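Long-range contacts in glycoside hydrolase family 16 protein (Akkermansia muciniphila, PDB 6T2N), which is a family 16 glycoside hydrolase of a gut bacterium that probably cleaves mucin O-glycans internally as an endo-beta-galactosidase: residues V150-P155 with F294-V299; W161-L166 with M182-S187. All blocks are in the same frame, centred on the assembly; numbering follows the deposited sequence.

Contact 1 (V150-P155 with F294-V299). With CA (calcium ion), chain C.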
loop_
_atom_site.group_PDB
_atom_site.type_symbol
_atom_site.label_atom_id
_atom_site.label_comp_id
_atom_site.label_asym_id
_atom_site.label_seq_id
_atom_site.Cartn_x
_atom_site.Cartn_y
_atom_site.Cartn_z
ATOM N N VAL A 150 6.522 -7.551 4.327
ATOM C CA VAL A 150 6.704 -6.160 4.810
ATOM C C VAL A 150 6.532 -6.167 6.324
ATOM O O VAL A 150 5.426 -6.485 6.823
ATOM C CB VAL A 150 5.778 -5.146 4.112
ATOM C CG1 VAL A 150 5.975 -3.746 4.707
ATOM C CG2 VAL A 150 6.018 -5.119 2.599
ATOM N N ARG A 151 7.624 -5.822 7.007
ATOM C CA ARG A 151 7.670 -5.764 8.488
ATOM C C ARG A 151 7.602 -4.313 8.951
ATOM O O ARG A 151 8.460 -3.524 8.469
ATOM C CB ARG A 151 8.930 -6.403 9.048
ATOM C CG ARG A 151 8.788 -6.580 10.548
ATOM C CD ARG A 151 9.110 -7.967 11.060
ATOM N NE ARG A 151 9.074 -8.004 12.517
ATOM C CZ ARG A 151 9.969 -7.381 13.283
ATOM N NH1 ARG A 151 10.935 -6.645 12.747
ATOM N NH2 ARG A 151 9.878 -7.455 14.595
ATOM N N ALA A 152 6.623 -3.998 9.829
ATOM C CA ALA A 152 6.254 -2.606 10.185
ATOM C C ALA A 152 5.577 -2.487 11.562
ATOM O O ALA A 152 4.649 -3.280 11.911
ATOM C CB ALA A 152 5.378 -2.032 9.093
ATOM N N LYS A 153 5.983 -1.453 12.296
ATOM C CA LYS A 153 5.291 -0.973 13.513
ATOM C C LYS A 153 4.396 0.201 13.125
ATOM O O LYS A 153 4.834 1.025 12.327
ATOM C CB LYS A 153 6.285 -0.497 14.564
ATOM C CG LYS A 153 5.725 -0.616 15.971
ATOM C CD LYS A 153 6.701 -0.340 17.102
ATOM C CE LYS A 153 6.309 0.948 17.792
ATOM N NZ LYS A 153 7.189 1.239 18.941
ATOM N N VAL A 154 3.172 0.257 13.632
ATOM C CA VAL A 154 2.193 1.285 13.180
ATOM C C VAL A 154 2.011 2.286 14.303
ATOM O O VAL A 154 2.096 1.948 15.495
ATOM C CB VAL A 154 0.817 0.748 12.718
ATOM C CG1 VAL A 154 0.923 -0.040 11.419
ATOM C CG2 VAL A 154 0.043 -0.038 13.778
ATOM N N PRO A 155 1.748 3.555 13.914
ATOM C CA PRO A 155 1.537 4.629 14.880
ATOM C C PRO A 155 0.204 4.327 15.550
ATOM O O PRO A 155 -0.471 3.507 15.055
ATOM C CB PRO A 155 1.477 5.872 13.997
ATOM C CG PRO A 155 0.936 5.337 12.675
ATOM C CD PRO A 155 1.651 4.019 12.513
ATOM N N PHE A 294 5.451 5.986 11.362
ATOM C CA PHE A 294 5.163 4.640 10.802
ATOM C C PHE A 294 6.537 4.108 10.413
ATOM O O PHE A 294 7.228 4.835 9.609
ATOM C CB PHE A 294 4.180 4.722 9.616
ATOM C CG PHE A 294 3.720 3.457 8.935
ATOM C CD1 PHE A 294 3.634 2.247 9.592
ATOM C CD2 PHE A 294 3.217 3.515 7.648
ATOM C CE1 PHE A 294 3.114 1.113 8.973
ATOM C CE2 PHE A 294 2.700 2.387 7.029
ATOM C CZ PHE A 294 2.688 1.180 7.685
ATOM N N LEU A 295 6.939 2.979 11.019
ATOM C CA LEU A 295 8.279 2.396 10.826
ATOM C C LEU A 295 8.148 1.149 9.968
ATOM O O LEU A 295 7.380 0.228 10.371
ATOM C CB LEU A 295 8.853 2.064 12.202
ATOM C CG LEU A 295 8.918 3.260 13.146
ATOM C CD1 LEU A 295 9.536 2.876 14.464
ATOM C CD2 LEU A 295 9.687 4.409 12.505
ATOM N N ILE A 296 8.863 1.097 8.845
ATOM C CA ILE A 296 8.961 -0.162 8.044
ATOM C C ILE A 296 10.359 -0.727 8.275
ATOM O O ILE A 296 11.344 -0.109 7.790
ATOM C CB ILE A 296 8.696 0.079 6.546
ATOM C CG1 ILE A 296 7.260 0.505 6.285
ATOM C CG2 ILE A 296 9.056 -1.140 5.749
ATOM C CD1 ILE A 296 7.096 1.983 6.219
ATOM N N ASP A 297 10.463 -1.846 8.980
ATOM C CA ASP A 297 11.797 -2.477 9.143
ATOM C C ASP A 297 12.282 -2.974 7.767
ATOM O O ASP A 297 13.413 -2.702 7.411
ATOM C CB ASP A 297 11.802 -3.504 10.274
ATOM C CG ASP A 297 13.198 -3.936 10.677
ATOM O OD1 ASP A 297 14.108 -3.074 10.814
ATOM O OD2 ASP A 297 13.364 -5.127 10.875
ATOM N N TYR A 298 11.492 -3.692 6.991
ATOM C CA TYR A 298 11.996 -4.180 5.687
ATOM C C TYR A 298 10.872 -4.471 4.687
ATOM O O TYR A 298 9.667 -4.606 5.037
ATOM C CB TYR A 298 12.914 -5.392 5.873
ATOM C CG TYR A 298 12.300 -6.597 6.527
ATOM C CD1 TYR A 298 11.329 -7.366 5.888
ATOM C CD2 TYR A 298 12.715 -7.005 7.781
ATOM C CE1 TYR A 298 10.788 -8.497 6.491
ATOM C CE2 TYR A 298 12.194 -8.138 8.392
ATOM C CZ TYR A 298 11.231 -8.885 7.745
ATOM O OH TYR A 298 10.710 -9.960 8.379
ATOM N N VAL A 299 11.304 -4.511 3.433
ATOM C CA VAL A 299 10.502 -4.965 2.271
ATOM C C VAL A 299 11.348 -5.993 1.534
ATOM O O VAL A 299 12.460 -5.637 1.123
ATOM C CB VAL A 299 10.106 -3.772 1.390
ATOM C CG1 VAL A 299 9.383 -4.220 0.120
ATOM C CG2 VAL A 299 9.287 -2.769 2.195
HETATM CA CA CA C . 15.731 -2.843 8.623
#

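Contact 2 (W161-L166 with M182-S187)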
loop_
_atom_site.group_PDB
_atom_site.type_symbol
_atom_site.label_atom_id
_atom_site.label_comp_id
_atom_site.label_asym_id
_atom_site.label_seq_id
_atom_site.Cartn_x
_atom_site.Cartn_y
_atom_site.Cartn_z
ATOM N N TRP A 161 -3.830 6.802 9.538
ATOM C CA TRP A 161 -4.218 5.740 8.588
ATOM C C TRP A 161 -2.958 5.220 7.910
ATOM O O TRP A 161 -2.572 5.640 6.822
ATOM C CB TRP A 161 -5.249 6.294 7.612
ATOM C CG TRP A 161 -5.935 5.312 6.720
ATOM C CD1 TRP A 161 -5.583 4.038 6.399
ATOM C CD2 TRP A 161 -7.071 5.629 5.929
ATOM N NE1 TRP A 161 -6.440 3.528 5.478
ATOM C CE2 TRP A 161 -7.377 4.478 5.183
ATOM C CE3 TRP A 161 -7.877 6.774 5.810
ATOM C CZ2 TRP A 161 -8.465 4.457 4.305
ATOM C CZ3 TRP A 161 -8.963 6.746 4.958
ATOM C CH2 TRP A 161 -9.239 5.600 4.201
ATOM N N PRO A 162 -2.268 4.278 8.567
ATOM C CA PRO A 162 -1.123 3.638 7.957
ATOM C C PRO A 162 -1.679 2.593 6.996
ATOM O O PRO A 162 -2.717 1.996 7.288
ATOM C CB PRO A 162 -0.356 3.014 9.137
ATOM C CG PRO A 162 -1.372 2.930 10.298
ATOM C CD PRO A 162 -2.554 3.800 9.925
ATOM N N ALA A 163 -0.952 2.371 5.912
ATOM C CA ALA A 163 -1.350 1.447 4.840
ATOM C C ALA A 163 -0.102 0.895 4.162
ATOM O O ALA A 163 0.816 1.675 3.901
ATOM C CB ALA A 163 -2.226 2.161 3.868
ATOM N N ILE A 164 -0.099 -0.415 3.928
ATOM C CA ILE A 164 0.757 -1.128 2.946
ATOM C C ILE A 164 -0.170 -1.615 1.840
ATOM O O ILE A 164 -1.049 -2.407 2.138
ATOM C CB ILE A 164 1.460 -2.278 3.665
ATOM C CG1 ILE A 164 2.267 -1.721 4.833
ATOM C CG2 ILE A 164 2.285 -3.150 2.732
ATOM C CD1 ILE A 164 2.521 -2.757 5.898
ATOM N N TRP A 165 0.025 -1.156 0.609
ATOM C CA TRP A 165 -0.899 -1.539 -0.474
ATOM C C TRP A 165 -0.295 -1.366 -1.871
ATOM O O TRP A 165 0.704 -0.685 -2.025
ATOM C CB TRP A 165 -2.191 -0.787 -0.258
ATOM C CG TRP A 165 -2.015 0.680 -0.322
ATOM C CD1 TRP A 165 -1.301 1.447 0.535
ATOM C CD2 TRP A 165 -2.583 1.574 -1.288
ATOM N NE1 TRP A 165 -1.364 2.747 0.142
ATOM C CE2 TRP A 165 -2.151 2.859 -0.960
ATOM C CE3 TRP A 165 -3.399 1.416 -2.407
ATOM C CZ2 TRP A 165 -2.502 3.976 -1.698
ATOM C CZ3 TRP A 165 -3.758 2.525 -3.128
ATOM C CH2 TRP A 165 -3.315 3.791 -2.772
ATOM N N LEU A 166 -0.854 -2.113 -2.822
ATOM C CA LEU A 166 -0.422 -2.224 -4.241
ATOM C C LEU A 166 -1.624 -1.978 -5.171
ATOM O O LEU A 166 -2.732 -2.378 -4.829
ATOM C CB LEU A 166 0.140 -3.625 -4.476
ATOM C CG LEU A 166 1.230 -4.074 -3.503
ATOM C CD1 LEU A 166 0.683 -4.893 -2.330
ATOM C CD2 LEU A 166 2.300 -4.855 -4.237
ATOM N N MET A 182 -2.529 -4.891 1.808
ATOM C CA MET A 182 -1.965 -5.877 2.783
ATOM C C MET A 182 -2.314 -5.383 4.206
ATOM O O MET A 182 -2.799 -6.219 5.048
ATOM C CB MET A 182 -0.460 -6.132 2.598
ATOM C CG MET A 182 -0.054 -6.386 1.156
ATOM S SD MET A 182 1.748 -6.635 0.838
ATOM C CE MET A 182 2.280 -7.495 2.332
ATOM N N LEU A 183 -2.177 -4.068 4.447
ATOM C CA LEU A 183 -2.553 -3.445 5.743
ATOM C C LEU A 183 -3.301 -2.133 5.540
ATOM O O LEU A 183 -2.792 -1.262 4.813
ATOM C CB LEU A 183 -1.299 -3.180 6.580
ATOM C CG LEU A 183 -1.473 -2.164 7.713
ATOM C CD1 LEU A 183 -2.365 -2.732 8.805
ATOM C CD2 LEU A 183 -0.125 -1.757 8.275
ATOM N N GLU A 184 -4.414 -2.005 6.258
ATOM C CA GLU A 184 -5.040 -0.717 6.600
ATOM C C GLU A 184 -5.541 -0.803 8.034
ATOM O O GLU A 184 -6.074 -1.866 8.415
ATOM C CB GLU A 184 -6.162 -0.438 5.625
ATOM C CG GLU A 184 -5.667 -0.054 4.257
ATOM C CD GLU A 184 -6.817 0.057 3.293
ATOM O OE1 GLU A 184 -7.626 -0.943 3.159
ATOM O OE2 GLU A 184 -6.954 1.141 2.753
ATOM N N ASN A 185 -5.328 0.260 8.805
ATOM C CA ASN A 185 -5.641 0.307 10.258
ATOM C C ASN A 185 -6.372 1.614 10.457
ATOM O O ASN A 185 -5.943 2.529 9.761
ATOM C CB ASN A 185 -4.340 0.243 11.061
ATOM C CG ASN A 185 -4.518 0.349 12.558
ATOM O OD1 ASN A 185 -5.141 -0.504 13.199
ATOM N ND2 ASN A 185 -3.960 1.409 13.121
ATOM N N ILE A 186 -7.385 1.730 11.318
ATOM C CA ILE A 186 -7.907 3.106 11.584
ATOM C C ILE A 186 -8.086 3.355 13.088
ATOM O O ILE A 186 -8.444 2.395 13.802
ATOM C CB ILE A 186 -9.170 3.380 10.753
ATOM C CG1 ILE A 186 -10.262 2.340 11.017
ATOM C CG2 ILE A 186 -8.844 3.481 9.251
ATOM C CD1 ILE A 186 -11.645 2.793 10.576
ATOM N N SER A 187 -7.831 4.600 13.527
ATOM C CA SER A 187 -7.824 5.088 14.936
ATOM C C SER A 187 -8.868 4.424 15.845
ATOM O O SER A 187 -8.504 4.056 16.980
ATOM C CB SER A 187 -8.090 6.532 14.959
ATOM O OG SER A 187 -7.483 7.132 13.856
#

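Contact 1 (V150-P155 with F294-V299)
Antiparallel strand pairing, broken by a classic beta bulge, joins 150-155 to 294-299 within one sheet of the GH16 beta-sandwich; the two short axes run 156° apart. Lys153 and Leu295 form a hydrogen-bonded pair, with Lys153 N to Leu295 O at 2.9 Å and a return bond, Leu295 N to Lys153 O. The register then slips by one residue, so that Asp297 and Tyr298 both face Arg151. Arg151 N donates to Tyr298 O at 3.1 Å, whereas Arg151 O receives weak bonds from both Asp297 N and Tyr298 N.

Val150, Ala152, Ile296 and Val299 point into the sandwich, where Phe294 CE1 lies 3.5 Å from Val154 CG1. On the other face, a chi1 of 60° sets the Tyr298 ring between its own backbone N and carbonyl carbon, and Arg151 CB sits above it, 3.7 Å from its centroid and 13° off the normal. Replacing Tyr298 with an alanine would remove that ring face and is likely to leave the Arg151 chain freer to swing away from Asp297. Arg151 NH1 meets Asp297 OD2 in a long salt bridge of 3.4 Å, the oxygen lying at the guanidinium edge.

At the bulge, Asp297 binds calcium twice, through O at 2.6 Å and OD1 at 2.7 Å; Glu59 and Gly98 add carbonyl oxygens. The carboxylate is divided between metal and arginine, which probably favours its negative charge.

Contact 2 (W161-L166 with M182-S187)
The backbone oxygen of Leu183 receives Ile164 N at 3.0 Å and, beside it, a CA-H...O contact from Ala163 CA at 3.1 Å. The reverse bond, Leu183 N to Ile164 O, has an N-H...O angle of 176° and lies in the carbonyl plane on a lone pair. Together they define an antiparallel hydrogen-bonded pair. Met182 also faces Ile164, giving a classic beta bulge at the corner where the chain turns. Beyond Glu184 the pairing frays: Asn185 N reaches Pro162 O only by a weak bond.

The paired residues alternate between the faces: Ile164 and Leu183 on one, Ala163 and Glu184 on the other. On the sandwich side, Ile164 CD1 crosses over Leu183 CD2 at 3.7 Å, while its CG2 branch approaches Met182 SD. With chi1 at -58°, Ile164 CG1 is anti to the carbonyl carbon and carries CD1 toward Leu183, leaving CG2 for the sulfur. Leu166 CD1 lies 3.8 Å from Met182 SD, and Tyr227 of strand 225-231 packs against Ile164, Met182 and Leu183.

On the other face, Glu184 runs alongside Trp161, its CG at the indole edge. Glu184 OE2 lies 3.7 Å from Trp161 NE1, with carboxylate and ring planes 39° apart. Ile186 CG2 makes a CH-pi contact over one face of the Trp161 indole, 4.2 Å from the centroid of its five-membered ring. Asp181 OD2 lies close to Glu184 OE1.

The bulge and the acidic face fit the E-x-D-x-x-E strand of bulge-type GH16 enzymes, which lines the substrate cleft. Apolar contacts thus fix the inner side of this strand, while on the other side the indole edge lies alongside the Glu184 carboxylate and one indole face packs on Ile186, consistent with a sugar-binding surface there.

Contacts 1 and 2 belong to the two facing sheets of the sandwich, their centres 11 Å apart, and strands 146-153 and 160-168 follow each other in the chain. Their inward side chains meet directly: Val150 CG1 lies 3.8 Å from Ile164 CD1, and Val154 CG1 lies 3.7 Å from Leu183 CD2. Phe294 bridges the sheets as well, with CE2 3.8 Å from Pro162 CB. Contact 1 carries the calcium on its outward side, whereas contact 2 turns Glu184 and Trp161 toward the probable substrate cleft. The ion lies about 13 Å from the Ile164 side chain, on the far side of the 294-299 strand from contact 2, and is probably structural, as in other GH16 enzymes.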